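Local coordinates for protein aldehyde dehydrogenase (Anabaena variabilis, PDB 4H7N) that probably acts as an NAD+-dependent aldehyde dehydrogenase, oxidising aldehydes to carboxylic acids, at residues D19-P27 with F188-G196; L74-S82 with V300-I309. One frame throughout, in Å; residues are numbered along the deposited sequence.

Interaction 1. Residues D19-P27 with F188-G196; sequences DYVIIPPPP and FVEGGGETG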
loop_
_atom_site.group_PDB
_atom_site.type_symbol
_atom_site.label_atom_id
_atom_site.label_comp_id
_atom_site.label_asym_id
_atom_site.label_seq_id
_atom_site.Cartn_x
_atom_site.Cartn_y
_atom_site.Cartn_z
ATOM N N ASP A 19 -3.537 3.236 39.523
ATOM C CA ASP A 19 -2.357 3.880 40.087
ATOM C C ASP A 19 -1.759 4.875 39.134
ATOM O O ASP A 19 -0.591 5.206 39.261
ATOM C CB ASP A 19 -1.320 2.831 40.519
ATOM C CG ASP A 19 -0.677 2.101 39.313
ATOM O OD1 ASP A 19 -1.140 2.282 38.146
ATOM O OD2 ASP A 19 0.294 1.345 39.537
ATOM N N TYR A 20 -2.550 5.337 38.161
ATOM C CA TYR A 20 -2.035 6.190 37.129
ATOM C C TYR A 20 -3.237 6.819 36.458
ATOM O O TYR A 20 -4.304 6.225 36.464
ATOM C CB TYR A 20 -1.258 5.389 36.119
ATOM C CG TYR A 20 -0.319 6.197 35.259
ATOM C CD1 TYR A 20 0.857 6.678 35.790
ATOM C CD2 TYR A 20 -0.567 6.413 33.912
ATOM C CE1 TYR A 20 1.749 7.381 35.017
ATOM C CE2 TYR A 20 0.319 7.126 33.115
ATOM C CZ TYR A 20 1.479 7.600 33.670
ATOM O OH TYR A 20 2.406 8.306 32.963
ATOM N N VAL A 21 -3.047 8.013 35.925
ATOM C CA VAL A 21 -4.134 8.775 35.278
ATOM C C VAL A 21 -3.580 9.316 33.995
ATOM O O VAL A 21 -2.475 9.819 33.976
ATOM C CB VAL A 21 -4.581 9.988 36.107
ATOM C CG1 VAL A 21 -5.636 10.786 35.358
ATOM C CG2 VAL A 21 -5.158 9.513 37.444
ATOM N N ILE A 22 -4.338 9.261 32.918
ATOM C CA ILE A 22 -3.916 9.938 31.708
ATOM C C ILE A 22 -5.045 10.872 31.297
ATOM O O ILE A 22 -6.178 10.684 31.732
ATOM C CB ILE A 22 -3.628 8.911 30.588
ATOM C CG1 ILE A 22 -4.844 8.053 30.273
ATOM C CG2 ILE A 22 -2.432 8.035 30.962
ATOM C CD1 ILE A 22 -4.546 7.050 29.194
ATOM N N ILE A 23 -4.728 11.853 30.465
ATOM C CA ILE A 23 -5.610 12.918 30.062
ATOM C C ILE A 23 -5.721 13.035 28.545
ATOM O O ILE A 23 -4.926 13.670 27.942
ATOM C CB ILE A 23 -5.090 14.297 30.546
ATOM C CG1 ILE A 23 -4.615 14.225 31.978
ATOM C CG2 ILE A 23 -6.163 15.382 30.427
ATOM C CD1 ILE A 23 -5.706 13.937 32.923
ATOM N N PRO A 24 -6.770 12.485 27.949
ATOM C CA PRO A 24 -6.779 12.508 26.498
ATOM C C PRO A 24 -7.091 13.885 25.949
ATOM O O PRO A 24 -7.891 14.612 26.508
ATOM C CB PRO A 24 -7.842 11.481 26.110
ATOM C CG PRO A 24 -8.569 11.117 27.347
ATOM C CD PRO A 24 -7.860 11.699 28.533
ATOM N N PRO A 25 -6.433 14.272 24.854
ATOM C CA PRO A 25 -6.758 15.613 24.347
ATOM C C PRO A 25 -8.064 15.596 23.584
ATOM O O PRO A 25 -8.265 14.702 22.754
ATOM C CB PRO A 25 -5.597 15.898 23.384
ATOM C CG PRO A 25 -5.130 14.555 22.947
ATOM C CD PRO A 25 -5.447 13.579 24.027
ATOM N N PRO A 26 -8.931 16.590 23.814
ATOM C CA PRO A 26 -10.130 16.765 22.959
ATOM C C PRO A 26 -9.805 17.020 21.486
ATOM O O PRO A 26 -8.710 17.502 21.177
ATOM C CB PRO A 26 -10.788 18.026 23.516
ATOM C CG PRO A 26 -10.154 18.241 24.867
ATOM C CD PRO A 26 -8.790 17.661 24.819
ATOM N N PRO A 27 -10.769 16.751 20.579
ATOM C CA PRO A 27 -10.483 16.934 19.145
ATOM C C PRO A 27 -9.753 18.247 18.828
ATOM O O PRO A 27 -8.793 18.224 18.084
ATOM C CB PRO A 27 -11.884 16.881 18.508
ATOM C CG PRO A 27 -12.623 15.938 19.411
ATOM C CD PRO A 27 -12.127 16.214 20.803
ATOM N N PHE A 188 3.899 12.421 21.676
ATOM C CA PHE A 188 3.158 11.339 22.331
ATOM C C PHE A 188 1.806 11.882 22.831
ATOM O O PHE A 188 1.786 12.944 23.447
ATOM C CB PHE A 188 3.899 10.843 23.550
ATOM C CG PHE A 188 5.121 10.078 23.212
ATOM C CD1 PHE A 188 5.028 8.762 22.849
ATOM C CD2 PHE A 188 6.352 10.682 23.234
ATOM C CE1 PHE A 188 6.152 8.042 22.536
ATOM C CE2 PHE A 188 7.503 9.964 22.919
ATOM C CZ PHE A 188 7.383 8.648 22.566
ATOM N N VAL A 189 0.723 11.188 22.532
ATOM C CA VAL A 189 -0.596 11.562 23.021
ATOM C C VAL A 189 -1.203 10.364 23.727
ATOM O O VAL A 189 -0.937 9.230 23.391
ATOM C CB VAL A 189 -1.533 12.093 21.928
ATOM C CG1 VAL A 189 -0.939 13.345 21.275
ATOM C CG2 VAL A 189 -1.773 11.077 20.863
ATOM N N GLU A 190 -2.020 10.635 24.714
ATOM C CA GLU A 190 -2.624 9.588 25.552
ATOM C C GLU A 190 -4.094 9.471 25.230
ATOM O O GLU A 190 -4.749 10.483 24.907
ATOM C CB GLU A 190 -2.508 9.996 27.018
ATOM C CG GLU A 190 -1.108 9.868 27.576
ATOM C CD GLU A 190 -0.914 10.650 28.890
ATOM O OE1 GLU A 190 -1.831 11.460 29.304
ATOM O OE2 GLU A 190 0.171 10.430 29.513
ATOM N N GLY A 191 -4.642 8.274 25.356
ATOM C CA GLY A 191 -6.065 8.142 25.223
ATOM C C GLY A 191 -6.455 6.766 24.842
ATOM O O GLY A 191 -5.592 5.933 24.594
ATOM N N GLY A 192 -7.769 6.538 24.799
ATOM C CA GLY A 192 -8.295 5.259 24.346
ATOM C C GLY A 192 -8.650 5.276 22.893
ATOM O O GLY A 192 -8.155 6.083 22.132
ATOM N N GLY A 193 -9.556 4.381 22.516
ATOM C CA GLY A 193 -9.937 4.193 21.147
ATOM C C GLY A 193 -10.470 5.439 20.480
ATOM O O GLY A 193 -10.201 5.667 19.305
ATOM N N GLU A 194 -11.224 6.251 21.210
ATOM C CA GLU A 194 -11.792 7.467 20.651
ATOM C C GLU A 194 -10.694 8.440 20.263
ATOM O O GLU A 194 -10.794 9.080 19.254
ATOM C CB GLU A 194 -12.743 8.160 21.623
ATOM C CG GLU A 194 -13.354 9.471 21.071
ATOM C CD GLU A 194 -14.309 9.297 19.863
ATOM O OE1 GLU A 194 -14.587 8.153 19.424
ATOM O OE2 GLU A 194 -14.817 10.318 19.346
ATOM N N THR A 195 -9.648 8.555 21.071
ATOM C CA THR A 195 -8.542 9.441 20.697
ATOM C C THR A 195 -7.828 8.943 19.446
ATOM O O THR A 195 -7.405 9.724 18.602
ATOM C CB THR A 195 -7.566 9.551 21.849
ATOM O OG1 THR A 195 -8.261 10.064 22.960
ATOM C CG2 THR A 195 -6.405 10.475 21.496
ATOM N N GLY A 196 -7.695 7.631 19.341
ATOM C CA GLY A 196 -7.144 7.006 18.136
ATOM C C GLY A 196 -7.957 7.324 16.894
ATOM O O GLY A 196 -7.413 7.711 15.825
HETATM O O HOH W 1 2.336 8.303 30.359
HETATM O O HOH W 2 -2.348 13.355 25.906
#
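Glu190 carries most of the meeting between the two segments. Its side chain, extended beyond CG, crosses the branched side chain of Ile22, and the carboxylate end takes a nearly straight hydrogen bond from the next backbone amide: Ile23 N lies 3.1 Å from Glu190 OE1 with 169° at the hydrogen, approaching on the anti side and 30° out of the carboxylate plane. Ile22 CG1 sits between its own backbone N and carbonyl carbon (chi1 58°), a setting that carries CD1 to 4.0 Å from Gly191 N. The carbonyl of Glu190 is buried without a conventional partner; its O meets carbons instead, with Pro24 CA making a CH...O contact at 3.3 Å and Pro25 CD close by. The glycine-rich run from Gly191 to Gly196 is the turn of a strand-turn-helix unit, from strand 186-188 into helix 193-200, in what is probably the coenzyme-binding domain of this family. At Gly191 the backbone angles call for glycine, and a CB would collide with Thr195 OG1, which packs 3.5 Å from Pro24 CB. Water extends the grip on Glu190: one molecule, in plane at the edge of the Tyr20 ring, accepts from Tyr20 OH and donates to Glu190 OE2, while a second accepts from Glu190 N. Farther out, Lys160 bonds to Gly191 O, and Leu30 and Gln33 of helix 27-46 touch both Pro25 and Val189.

Interaction 2. Residues L74-S82 with V300-I309; sequences LVNDTGRLS and VEDGAIGPII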
loop_
_atom_site.group_PDB
_atom_site.type_symbol
_atom_site.label_atom_id
_atom_site.label_comp_id
_atom_site.label_asym_id
_atom_site.label_seq_id
_atom_site.Cartn_x
_atom_site.Cartn_y
_atom_site.Cartn_z
ATOM N N LEU A 74 7.963 0.354 32.614
ATOM C CA LEU A 74 7.505 -0.751 31.763
ATOM C C LEU A 74 7.171 -2.000 32.623
ATOM O O LEU A 74 6.221 -2.718 32.344
ATOM C CB LEU A 74 8.515 -0.972 30.643
ATOM C CG LEU A 74 8.102 -1.871 29.500
ATOM C CD1 LEU A 74 6.832 -1.389 28.807
ATOM C CD2 LEU A 74 9.263 -1.922 28.500
ATOM N N VAL A 75 7.906 -2.242 33.689
ATOM C CA VAL A 75 7.491 -3.258 34.691
ATOM C C VAL A 75 6.069 -2.914 35.232
ATOM O O VAL A 75 5.205 -3.773 35.339
ATOM C CB VAL A 75 8.455 -3.322 35.874
ATOM C CG1 VAL A 75 7.865 -4.062 37.070
ATOM C CG2 VAL A 75 9.762 -3.956 35.469
ATOM N N ASN A 76 5.866 -1.658 35.593
ATOM C CA ASN A 76 4.576 -1.206 36.089
ATOM C C ASN A 76 3.478 -1.458 35.036
ATOM O O ASN A 76 2.372 -1.906 35.396
ATOM C CB ASN A 76 4.670 0.283 36.441
ATOM C CG ASN A 76 3.594 0.777 37.408
ATOM O OD1 ASN A 76 3.776 1.845 38.045
ATOM N ND2 ASN A 76 2.459 0.068 37.508
ATOM N N ASP A 77 3.763 -1.169 33.765
ATOM C CA ASP A 77 2.765 -1.368 32.693
ATOM C C ASP A 77 2.428 -2.839 32.470
ATOM O O ASP A 77 1.304 -3.174 32.154
ATOM C CB ASP A 77 3.242 -0.815 31.329
ATOM C CG ASP A 77 3.031 0.696 31.134
ATOM O OD1 ASP A 77 2.012 1.291 31.596
ATOM O OD2 ASP A 77 3.869 1.311 30.406
ATOM N N THR A 78 3.437 -3.706 32.538
ATOM C CA THR A 78 3.329 -5.100 32.066
ATOM C C THR A 78 3.317 -6.141 33.134
ATOM O O THR A 78 2.902 -7.269 32.899
ATOM C CB THR A 78 4.473 -5.475 31.109
ATOM O OG1 THR A 78 5.765 -5.402 31.755
ATOM C CG2 THR A 78 4.475 -4.547 29.858
ATOM N N GLY A 79 3.774 -5.773 34.326
ATOM C CA GLY A 79 3.840 -6.723 35.416
ATOM C C GLY A 79 4.978 -7.730 35.393
ATOM O O GLY A 79 4.966 -8.705 36.151
ATOM N N ARG A 80 5.927 -7.562 34.472
ATOM C CA ARG A 80 7.012 -8.502 34.356
ATOM C C ARG A 80 8.333 -7.808 34.101
ATOM O O ARG A 80 8.363 -6.693 33.562
ATOM C CB ARG A 80 6.726 -9.596 33.274
ATOM C CG ARG A 80 6.064 -9.165 31.962
ATOM C CD ARG A 80 6.909 -8.266 31.092
ATOM N NE ARG A 80 6.293 -8.108 29.766
ATOM C CZ ARG A 80 6.608 -7.194 28.859
ATOM N NH1 ARG A 80 5.987 -7.229 27.678
ATOM N NH2 ARG A 80 7.547 -6.261 29.072
ATOM N N LEU A 81 9.410 -8.495 34.480
ATOM C CA LEU A 81 10.764 -7.965 34.344
ATOM C C LEU A 81 11.567 -8.504 33.158
ATOM O O LEU A 81 12.053 -7.719 32.360
ATOM C CB LEU A 81 11.555 -8.185 35.646
ATOM C CG LEU A 81 12.980 -7.622 35.701
ATOM C CD1 LEU A 81 13.046 -6.148 35.324
ATOM C CD2 LEU A 81 13.582 -7.837 37.102
ATOM N N SER A 82 11.771 -9.814 33.042
ATOM C CA SER A 82 12.762 -10.289 32.076
ATOM C C SER A 82 12.350 -9.948 30.644
ATOM O O SER A 82 13.191 -9.505 29.844
ATOM C CB SER A 82 13.085 -11.763 32.280
ATOM O OG SER A 82 11.914 -12.532 32.124
ATOM N N VAL A 300 7.941 -9.954 41.172
ATOM C CA VAL A 300 8.267 -9.972 39.746
ATOM C C VAL A 300 9.427 -10.916 39.449
ATOM O O VAL A 300 9.484 -11.514 38.390
ATOM C CB VAL A 300 8.599 -8.554 39.199
ATOM C CG1 VAL A 300 8.872 -8.611 37.704
ATOM C CG2 VAL A 300 7.426 -7.619 39.388
ATOM N N GLU A 301 10.337 -11.062 40.400
ATOM C CA GLU A 301 11.473 -11.970 40.270
ATOM C C GLU A 301 11.090 -13.446 40.404
ATOM O O GLU A 301 11.918 -14.301 40.157
ATOM C CB GLU A 301 12.523 -11.671 41.384
ATOM C CG GLU A 301 13.156 -10.268 41.346
ATOM C CD GLU A 301 12.215 -9.088 41.706
ATOM O OE1 GLU A 301 11.243 -9.238 42.521
ATOM O OE2 GLU A 301 12.466 -7.985 41.143
ATOM N N ASP A 302 9.894 -13.779 40.870
ATOM C CA ASP A 302 9.617 -15.179 41.203
ATOM C C ASP A 302 9.349 -16.084 39.983
ATOM O O ASP A 302 9.074 -17.270 40.152
ATOM C CB ASP A 302 8.443 -15.274 42.190
ATOM C CG ASP A 302 8.779 -14.688 43.548
ATOM O OD1 ASP A 302 9.975 -14.690 43.899
ATOM O OD2 ASP A 302 7.870 -14.205 44.268
ATOM N N GLY A 303 9.401 -15.557 38.764
ATOM C CA GLY A 303 9.039 -16.410 37.634
ATOM C C GLY A 303 8.983 -15.702 36.307
ATOM O O GLY A 303 9.032 -14.473 36.224
ATOM N N ALA A 304 8.889 -16.497 35.260
ATOM C CA ALA A 304 8.928 -15.998 33.902
ATOM C C ALA A 304 7.552 -15.509 33.406
ATOM O O ALA A 304 7.469 -14.700 32.483
ATOM C CB ALA A 304 9.444 -17.109 32.981
ATOM N N ILE A 305 6.472 -15.995 34.005
ATOM C CA ILE A 305 5.120 -15.746 33.426
ATOM C C ILE A 305 4.439 -14.622 34.180
ATOM O O ILE A 305 4.062 -14.783 35.377
ATOM C CB ILE A 305 4.255 -17.012 33.470
ATOM C CG1 ILE A 305 5.030 -18.176 32.846
ATOM C CG2 ILE A 305 2.901 -16.773 32.801
ATOM C CD1 ILE A 305 5.500 -17.891 31.430
ATOM N N GLY A 306 4.313 -13.487 33.499
ATOM C CA GLY A 306 3.596 -12.336 34.057
ATOM C C GLY A 306 2.076 -12.480 34.042
ATOM O O GLY A 306 1.545 -13.445 33.509
ATOM N N PRO A 307 1.383 -11.484 34.570
ATOM C CA PRO A 307 -0.047 -11.489 34.595
ATOM C C PRO A 307 -0.656 -11.208 33.241
ATOM O O PRO A 307 0.007 -10.647 32.353
ATOM C CB PRO A 307 -0.379 -10.349 35.550
ATOM C CG PRO A 307 0.737 -9.388 35.395
ATOM C CD PRO A 307 1.939 -10.241 35.143
ATOM N N ILE A 308 -1.940 -11.507 33.124
ATOM C CA ILE A 308 -2.709 -11.046 31.991
ATOM C C ILE A 308 -2.927 -9.570 32.197
ATOM O O ILE A 308 -3.532 -9.178 33.176
ATOM C CB ILE A 308 -4.034 -11.766 31.938
ATOM C CG1 ILE A 308 -3.762 -13.269 31.815
ATOM C CG2 ILE A 308 -4.887 -11.249 30.795
ATOM C CD1 ILE A 308 -4.923 -14.088 32.302
ATOM N N ILE A 309 -2.436 -8.759 31.259
ATOM C CA ILE A 309 -2.312 -7.326 31.445
ATOM C C ILE A 309 -3.663 -6.628 31.417
ATOM O O ILE A 309 -3.946 -5.772 32.228
ATOM C CB ILE A 309 -1.380 -6.761 30.362
ATOM C CG1 ILE A 309 0.048 -7.200 30.635
ATOM C CG2 ILE A 309 -1.450 -5.252 30.311
ATOM C CD1 ILE A 309 0.954 -6.917 29.469
HETATM O O HOH W 3 2.466 -9.788 31.747
HETATM O O HOH W 4 8.990 -10.979 35.575
#
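Ile309, Pro307 and Val300 pack against the end of helix 67-78, where Gly79 leaves the helix with positive phi. In the aldehyde dehydrogenase fold this joins an N-terminal helix to the loop between helices 279-292 and 311-326, which probably belongs to the catalytic domain. Much of the contact is apolar groups against backbone. Ile309 lies over the last helical turn, its CG1 3.6 Å from Thr78 O and its CD1 near Thr78 CB, and its CG2 lies against Asp77 O. Replacing this isoleucine by alanine removes all three of those carbons and would probably open a gap against the carbonyls of Asp77 and Thr78. The Pro307 ring follows, its CD 3.5 Å from Gly79 O; a CB on Gly79 would clash with that ring. Between side chains, Val300 CG1 presses unusually tightly on Leu81 CB at 3.4 Å. Val300 CG1 stands anti to the backbone N (chi1 -178°), while CG2, the other branch, meets Val75 CG1.

Across the segments the polar links run through water. One molecule donates to both Thr78 O and Pro307 O, 2.8 Å from the former; another accepts from Leu81 N at 2.7 Å and donates to Val300 O. The charged ends are paired outside the two segments, Asp77 in a salt bridge with Arg167 and Arg80 with Glu87.

Just past the helix end the chain folds back on itself: Thr78 CG2 sits over the centre of the Arg80 guanidinium, 3.5 Å above its plane. With Thr78 OG1 between the backbone N and the carbonyl carbon (chi1 63°), the hydroxyl turns back along the helix. Thr78 OG1 donates to Leu74 O at 2.8 Å, reaching it from the opposite face of the carbonyl plane to Thr78 N.

In the fold
From the N terminus, the chain passes through the small antiparallel pair 8-11 and 18-22, then helices 27-46 and 48-64, before reaching 74-82 at the end of helix 67-78. Interaction 1 closes when the chain returns at 188-196, tying the N-terminal strand to the strand 186-188 edge of the mixed eight-stranded sheet. Interaction 2 closes later, at 300-309, linking an N-terminal helix to the region of the seven-stranded sheet. The two loops cross rather than nest. Their centres lie 24 Å apart, yet they meet where Asp19 OD2 and Asn76 ND2, 3.2 Å apart, probably hydrogen-bond; Arg167 salt-bridges both Asp19 and Asp77.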